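PDB 4M59: chloroplast pentatricopeptide repeat protein 10 from Zea mays, which binds specific intergenic chloroplast RNA elements of atpH and psaJ and stabilises the transcripts by blocking exonucleases from either direction. Local coordinates for residues Val10-Ile15 and Thr40-Ala45; Ala57-Ala62 and Gly66-Ser71. The protein carries 4 engineered substitutions. All coordinates share one frame; numbering follows the deposited sequence.

Contact 1 (Val10-Ile15 and Thr40-Ala45)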
ATOM      1  N   VAL A  10      36.078  -0.333 -36.282  1.00148.80           N
ATOM      2  CA  VAL A  10      37.045  -0.531 -35.236  1.00149.52           C
ATOM      3  C   VAL A  10      36.984   0.631 -34.286  1.00147.31           C
ATOM      4  O   VAL A  10      37.289   0.506 -33.109  1.00147.34           O
ATOM      5  CB  VAL A  10      38.445  -0.571 -35.819  1.00133.49           C
ATOM      6  CG1 VAL A  10      39.431  -1.009 -34.776  1.00135.87           C
ATOM      7  CG2 VAL A  10      38.470  -1.500 -37.016  1.00136.80           C
ATOM      8  N   LEU A  11      36.605   1.784 -34.782  0.81117.12           N
ATOM      9  CA  LEU A  11      36.608   2.913 -33.884  0.81115.99           C
ATOM     10  C   LEU A  11      35.341   2.976 -33.051  0.81115.29           C
ATOM     11  O   LEU A  11      35.359   3.414 -31.927  0.81114.89           O
ATOM     12  CB  LEU A  11      36.774   4.207 -34.649  0.81102.08           C
ATOM     13  CG  LEU A  11      37.453   5.253 -33.797  0.81101.96           C
ATOM     14  CD1 LEU A  11      38.849   4.819 -33.511  0.81102.65           C
ATOM     15  CD2 LEU A  11      37.475   6.486 -34.571  0.81101.72           C
ATOM     16  N   VAL A  12      34.238   2.566 -33.622  1.00109.24           N
ATOM     17  CA  VAL A  12      33.008   2.539 -32.864  1.00108.63           C
ATOM     18  C   VAL A  12      33.179   1.735 -31.597  1.00108.43           C
ATOM     19  O   VAL A  12      32.807   2.177 -30.517  1.00107.79           O
ATOM     20  CB  VAL A  12      31.892   1.928 -33.682  1.00114.95           C
ATOM     21  CG1 VAL A  12      30.729   1.595 -32.801  1.00114.50           C
ATOM     22  CG2 VAL A  12      31.474   2.876 -34.776  1.00114.79           C
ATOM     23  N   LEU A  13      33.762   0.552 -31.724  0.99102.22           N
ATOM     24  CA  LEU A  13      33.934  -0.336 -30.592  0.99103.10           C
ATOM     25  C   LEU A  13      34.717   0.303 -29.469  0.99102.81           C
ATOM     26  O   LEU A  13      34.560  -0.053 -28.310  0.99102.89           O
ATOM     27  CB  LEU A  13      34.638  -1.609 -31.028  0.99106.04           C
ATOM     28  CG  LEU A  13      33.910  -2.507 -32.018  0.99107.00           C
ATOM     29  CD1 LEU A  13      34.716  -3.767 -32.296  0.99111.59           C
ATOM     30  CD2 LEU A  13      32.564  -2.867 -31.460  0.99106.03           C
ATOM     31  N   ALA A  14      35.583   1.240 -29.815  0.99111.96           N
ATOM     32  CA  ALA A  14      36.395   1.900 -28.815  0.99111.99           C
ATOM     33  C   ALA A  14      35.471   2.709 -27.961  0.99109.96           C
ATOM     34  O   ALA A  14      35.369   2.487 -26.763  0.99109.99           O
ATOM     35  CB  ALA A  14      37.425   2.799 -29.464  0.99114.55           C
ATOM     36  N   ILE A  15      34.786   3.665 -28.581  1.00 97.67           N
ATOM     37  CA  ILE A  15      33.853   4.525 -27.865  1.00 96.90           C
ATOM     38  C   ILE A  15      32.755   3.704 -27.194  1.00 96.00           C
ATOM     39  O   ILE A  15      32.333   4.012 -26.079  1.00 94.78           O
ATOM     40  CB  ILE A  15      33.205   5.559 -28.804  1.00 95.96           C
ATOM     41  CG1 ILE A  15      34.191   5.986 -29.892  1.00 96.70           C
ATOM     42  CG2 ILE A  15      32.724   6.767 -28.015  1.00 95.32           C
ATOM     43  CD1 ILE A  15      33.545   6.687 -31.065  1.00 96.49           C
ATOM     44  N   THR A  40      27.473  11.315 -38.532  0.66 68.42           N
ATOM     45  CA  THR A  40      26.151  10.710 -38.587  0.66 67.92           C
ATOM     46  C   THR A  40      26.277   9.199 -38.761  0.66 70.22           C
ATOM     47  O   THR A  40      25.452   8.436 -38.257  0.66 70.34           O
ATOM     48  CB  THR A  40      25.311  11.286 -39.741  0.66 72.99           C
ATOM     49  OG1 THR A  40      25.394  12.716 -39.723  0.66 70.93           O
ATOM     50  CG2 THR A  40      23.855  10.869 -39.596  0.66 72.13           C
ATOM     51  N   SER A  41      27.316   8.776 -39.470  1.00106.67           N
ATOM     52  CA  SER A  41      27.578   7.357 -39.679  1.00108.69           C
ATOM     53  C   SER A  41      27.908   6.679 -38.353  1.00109.24           C
ATOM     54  O   SER A  41      27.366   5.624 -38.033  1.00110.19           O
ATOM     55  CB  SER A  41      28.725   7.163 -40.669  1.00109.50           C
ATOM     56  OG  SER A  41      28.305   6.424 -41.799  1.00110.50           O
ATOM     57  N   LEU A  42      28.801   7.298 -37.587  1.00 95.46           N
ATOM     58  CA  LEU A  42      29.176   6.775 -36.280  1.00 95.87           C
ATOM     59  C   LEU A  42      27.954   6.682 -35.381  1.00 95.14           C
ATOM     60  O   LEU A  42      27.798   5.726 -34.624  1.00 95.89           O
ATOM     61  CB  LEU A  42      30.236   7.666 -35.635  1.00 90.72           C
ATOM     62  CG  LEU A  42      31.606   7.699 -36.309  1.00 91.59           C
ATOM     63  CD1 LEU A  42      32.609   8.443 -35.439  1.00 91.69           C
ATOM     64  CD2 LEU A  42      32.089   6.289 -36.601  1.00 92.96           C
ATOM     65  N   LEU A  43      27.092   7.690 -35.472  1.00 91.74           N
ATOM     66  CA  LEU A  43      25.876   7.735 -34.671  1.00 90.67           C
ATOM     67  C   LEU A  43      24.975   6.540 -34.968  1.00 91.95           C
ATOM     68  O   LEU A  43      24.488   5.875 -34.054  1.00 92.31           O
ATOM     69  CB  LEU A  43      25.122   9.040 -34.918  1.00 92.63           C
ATOM     70  CG  LEU A  43      25.884  10.329 -34.604  1.00 91.42           C
ATOM     71  CD1 LEU A  43      24.911  11.462 -34.317  1.00 88.60           C
ATOM     72  CD2 LEU A  43      26.831  10.123 -33.433  1.00 92.73           C
ATOM     73  N   LYS A  44      24.756   6.298 -36.256  0.93 98.40           N
ATOM     74  CA  LYS A  44      23.916   5.197 -36.704  0.93100.00           C
ATOM     75  C   LYS A  44      24.478   3.871 -36.218  0.93101.65           C
ATOM     76  O   LYS A  44      23.724   2.957 -35.879  0.93102.57           O
ATOM     77  CB  LYS A  44      23.802   5.194 -38.227  0.93117.89           C
ATOM     78  CG  LYS A  44      22.856   4.139 -38.780  0.93119.56           C
ATOM     79  CD  LYS A  44      22.076   4.665 -39.976  0.93119.00           C
ATOM     80  CE  LYS A  44      21.462   3.531 -40.775  0.93120.82           C
ATOM     81  NZ  LYS A  44      20.331   3.997 -41.623  0.93120.06           N
ATOM     82  N   ALA A  45      25.802   3.766 -36.183  1.00 84.87           N
ATOM     83  CA  ALA A  45      26.432   2.551 -35.705  1.00 85.93           C
ATOM     84  C   ALA A  45      26.318   2.396 -34.205  1.00 85.37           C
ATOM     85  O   ALA A  45      26.098   1.301 -33.708  0.48 85.93           O
ATOM     86  CB  ALA A  45      27.884   2.509 -36.117  0.49 85.24           C
TER

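Contact 2 (Ala57-Ala62 and Gly66-Ser71)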
ATOM      1  N   ALA A  57      27.075  11.656 -26.465  1.00 68.21           N
ATOM      2  CA  ALA A  57      28.296  12.267 -25.997  1.00 68.09           C
ATOM      3  C   ALA A  57      29.153  12.725 -27.152  1.00 69.88           C
ATOM      4  O   ALA A  57      29.859  13.719 -27.058  1.00 69.99           O
ATOM      5  CB  ALA A  57      29.053  11.296 -25.156  1.00 66.88           C
ATOM      6  N   LEU A  58      29.113  11.968 -28.246  1.00 69.72           N
ATOM      7  CA  LEU A  58      29.879  12.307 -29.436  1.00 69.96           C
ATOM      8  C   LEU A  58      29.268  13.534 -30.095  1.00 68.78           C
ATOM      9  O   LEU A  58      29.977  14.439 -30.528  1.00 69.22           O
ATOM     10  CB  LEU A  58      29.892  11.133 -30.415  1.00 76.73           C
ATOM     11  CG  LEU A  58      30.790  11.273 -31.645  1.00 76.94           C
ATOM     12  CD1 LEU A  58      32.205  11.651 -31.237  1.00 78.34           C
ATOM     13  CD2 LEU A  58      30.790   9.985 -32.451  1.00 77.11           C
ATOM     14  N   LEU A  59      27.944  13.553 -30.157  1.00 73.59           N
ATOM     15  CA  LEU A  59      27.212  14.665 -30.712  1.00 71.61           C
ATOM     16  C   LEU A  59      27.635  15.937 -30.035  1.00 73.44           C
ATOM     17  O   LEU A  59      27.951  16.925 -30.673  1.00 73.39           O
ATOM     18  CB  LEU A  59      25.739  14.450 -30.457  1.00 73.03           C
ATOM     19  CG  LEU A  59      24.783  14.588 -31.624  1.00 69.63           C
ATOM     20  CD1 LEU A  59      23.468  14.978 -31.067  1.00 66.61           C
ATOM     21  CD2 LEU A  59      25.253  15.607 -32.609  1.00 69.58           C
ATOM     22  N   ARG A  60      27.620  15.901 -28.708  1.00 84.99           N
ATOM     23  CA  ARG A  60      28.002  17.050 -27.903  1.00 85.05           C
ATOM     24  C   ARG A  60      29.468  17.373 -28.131  1.00 86.14           C
ATOM     25  O   ARG A  60      29.865  18.537 -28.129  1.00 86.29           O
ATOM     26  CB  ARG A  60      27.749  16.777 -26.420  1.00 91.39           C
ATOM     27  CG  ARG A  60      26.415  16.107 -26.134  1.00 89.53           C
ATOM     28  CD  ARG A  60      25.832  16.579 -24.812  1.00 85.88           C
ATOM     29  NE  ARG A  60      25.076  17.817 -24.963  1.00 84.94           N
ATOM     30  CZ  ARG A  60      23.788  17.945 -24.661  1.00 81.74           C
ATOM     31  NH1 ARG A  60      23.110  16.910 -24.189  1.00 78.71           N
ATOM     32  NH2 ARG A  60      23.180  19.111 -24.832  1.00 81.49           N
ATOM     33  N   TRP A  61      30.273  16.336 -28.332  1.00 71.47           N
ATOM     34  CA  TRP A  61      31.683  16.536 -28.607  1.00 72.52           C
ATOM     35  C   TRP A  61      31.833  17.186 -29.946  1.00 72.71           C
ATOM     36  O   TRP A  61      32.333  18.294 -30.050  1.00 73.09           O
ATOM     37  CB  TRP A  61      32.443  15.225 -28.628  1.00 81.46           C
ATOM     38  CG  TRP A  61      33.896  15.423 -28.885  1.00 82.51           C
ATOM     39  CD1 TRP A  61      34.830  15.810 -27.984  1.00 82.86           C
ATOM     40  CD2 TRP A  61      34.579  15.264 -30.127  1.00 83.08           C
ATOM     41  NE1 TRP A  61      36.056  15.900 -28.581  1.00 83.95           N
ATOM     42  CE2 TRP A  61      35.928  15.569 -29.901  1.00 84.03           C
ATOM     43  CE3 TRP A  61      34.184  14.896 -31.407  1.00 82.50           C
ATOM     44  CZ2 TRP A  61      36.878  15.507 -30.903  1.00 84.62           C
ATOM     45  CZ3 TRP A  61      35.124  14.847 -32.395  1.00 82.86           C
ATOM     46  CH2 TRP A  61      36.456  15.145 -32.143  1.00 83.99           C
ATOM     47  N   ALA A  62      31.385  16.477 -30.970  1.00 61.86           N
ATOM     48  CA  ALA A  62      31.464  16.948 -32.340  1.00 60.97           C
ATOM     49  C   ALA A  62      30.866  18.329 -32.460  1.00 60.30           C
ATOM     50  O   ALA A  62      31.429  19.211 -33.089  1.00 60.69           O
ATOM     51  CB  ALA A  62      30.758  15.990 -33.255  1.00 68.43           C
ATOM     52  N   GLY A  66      32.337  21.578 -33.902  1.00 67.10           N
ATOM     53  CA  GLY A  66      31.694  22.144 -35.063  1.00 65.21           C
ATOM     54  C   GLY A  66      31.536  21.150 -36.183  1.00 63.82           C
ATOM     55  O   GLY A  66      31.424  21.522 -37.338  1.00 62.62           O
ATOM     56  N   ALA A  67      31.506  19.877 -35.832  1.00 68.05           N
ATOM     57  CA  ALA A  67      31.528  18.817 -36.817  1.00 67.25           C
ATOM     58  C   ALA A  67      30.202  18.092 -36.950  1.00 65.33           C
ATOM     59  O   ALA A  67      30.070  17.149 -37.724  1.00 65.01           O
ATOM     60  CB  ALA A  67      32.607  17.846 -36.480  1.00 67.78           C
ATOM     61  N   ALA A  68      29.218  18.549 -36.195  1.00 75.08           N
ATOM     62  CA  ALA A  68      27.907  17.952 -36.215  1.00 72.90           C
ATOM     63  C   ALA A  68      26.966  18.798 -37.042  1.00 70.37           C
ATOM     64  O   ALA A  68      26.808  19.975 -36.793  1.00 70.19           O
ATOM     65  CB  ALA A  68      27.392  17.827 -34.816  1.00 71.82           C
ATOM     66  N   ASP A  69      26.349  18.189 -38.037  1.00 97.20           N
ATOM     67  CA  ASP A  69      25.303  18.872 -38.764  1.00 94.58           C
ATOM     68  C   ASP A  69      23.936  18.411 -38.301  1.00 92.37           C
ATOM     69  O   ASP A  69      23.808  17.464 -37.535  1.00 93.00           O
ATOM     70  CB  ASP A  69      25.458  18.722 -40.281  1.00106.19           C
ATOM     71  CG  ASP A  69      25.489  17.277 -40.739  1.00107.64           C
ATOM     72  OD1 ASP A  69      25.785  16.391 -39.921  1.00109.21           O
ATOM     73  OD2 ASP A  69      25.230  17.022 -41.934  1.00107.66           O
ATOM     74  N   ALA A  70      22.922  19.106 -38.777  1.00 67.77           N
ATOM     75  CA  ALA A  70      21.554  18.839 -38.413  1.00 65.31           C
ATOM     76  C   ALA A  70      21.186  17.402 -38.658  1.00 65.85           C
ATOM     77  O   ALA A  70      20.416  16.829 -37.915  1.00 65.04           O
ATOM     78  CB  ALA A  70      20.664  19.719 -39.197  1.00 64.82           C
ATOM     79  N   SER A  71      21.744  16.819 -39.713  1.00 66.36           N
ATOM     80  CA  SER A  71      21.463  15.432 -40.063  1.00 68.18           C
ATOM     81  C   SER A  71      21.864  14.483 -38.939  0.73 70.51           C
ATOM     82  O   SER A  71      21.273  13.416 -38.773  0.52 71.82           O
ATOM     83  CB  SER A  71      22.190  15.048 -41.356  1.00 66.58           C
ATOM     84  OG  SER A  71      21.266  14.690 -42.368  0.20 66.45           O
TER

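Contact 1 (Val10-Ile15 and Thr40-Ala45)
Val12 meets Leu42 and Ala45 where helix 8-16 packs on helix 39-47, a helix-helix contact at the N-terminal end of the superhelical, all-helical alpha-solenoid of this PPR protein. The backbones approach to 6.7 Å between Val12 CA and Leu42 CA, and the contact is wholly apolar: no hydrogen bond crosses it. A single methyl of Val12, CG2, makes both of the close contacts. The CB of Val12 points at helix 39-47, and its CG2 lies beside the backbone N while CG1 is turned anti to that nitrogen (chi1 166°), which sends CG2 forward to both partners. From the other helix come two residues three positions apart, and therefore neighbours on one face. Leu42 does not aim its CB straight across. Its CG stands anti to the carbonyl carbon (chi1 -67°), and the chain then reaches out so that the CD2 branch lies 3.9 Å from Val12 CG2. The two side chains thus run past one another in opposite senses, with methyl against methyl alongside. The other branch of Leu42, CD1, lies farther from Val12 than CD2 does.

Ala45, whose CB does point across, has no branch to adjust and marks the more open margin of the contact. Ile15, one turn after Val12, also directs its CB toward helix 39-47, but its CD1 comes no closer than 4.8 Å to Leu42 CD1, and the side chain packs on Leu23 and Leu27 of helix 23-29. Leu34 of helix 31-35 touches both Leu11 and Leu42, joining the two helices from a third. Seen from Val12 CG2, the directions to Leu42 CD2 and Ala45 CB are nearly perpendicular, and the methyl of Ala45 lies 3.8 Å from that same CG2.

Contact 2 (Ala57-Ala62 and Gly66-Ser71)
Ala62 and Ala67 face each other across a Schellman motif, the turn that ends helix 52-65 and leads into helix 70-82 of the helical-repeat fold. Ala62 O is the acceptor that organises it. Ala67 N donates to this oxygen over 2.8 Å in an almost perfectly straight bond (N-H...O 179°), although the donor stands well above the carbonyl plane, 46° out of it. Gly66 N also lies close to Ala62 O, at 2.7 Å, but its N-H is strongly bent away and this second bond is weak. The shorter-range bond that completes the motif runs from Gly66 N to a carbonyl within the last helical turn. Gly66 is the C-prime residue; its positive phi (86°) turns the chain out of the helix.

Apolar contact closes the turn: Ala62 CB lies 4.2 Å from Ala67 CB, the hydrophobic pairing that commonly accompanies this cap. Ala68 follows, its CB approaching Ala62 and Leu59. Asp69 then occupies the N-cap position of helix 70-82. On the preceding helix, Arg60 is held by a salt bridge from NE to Glu95 OE1, while Leu59 also packs on Leu73 and Val76 of helix 70-82. Of the two Leu59 methyls, CD2 makes the contact with Ala68 CB, at 3.8 Å.

Contact 1 (10-15 with 40-45) closes before contact 2 (57-62 with 66-71) opens, so the two come in series along the chain, with centres about 13 Å apart. Helix 39-47, which receives helix 8-16 in contact 1, is followed directly by helix 52-65, whose end forms contact 2. The two contacts touch: Leu58 CD2 lies 3.8 Å from Leu42 CD1, and Thr40 packs beside Asp69 and Ser71. Contact 1 joins helix 8-16 to helix 39-47 and contact 2 joins helix 52-65 to helix 70-82; packing between Leu42 and Leu58 ties the two pairs together near the N-terminus, leading into the predicted first PPR repeat. Both keep at least about 14 Å, nearest atom, from the bound RNA.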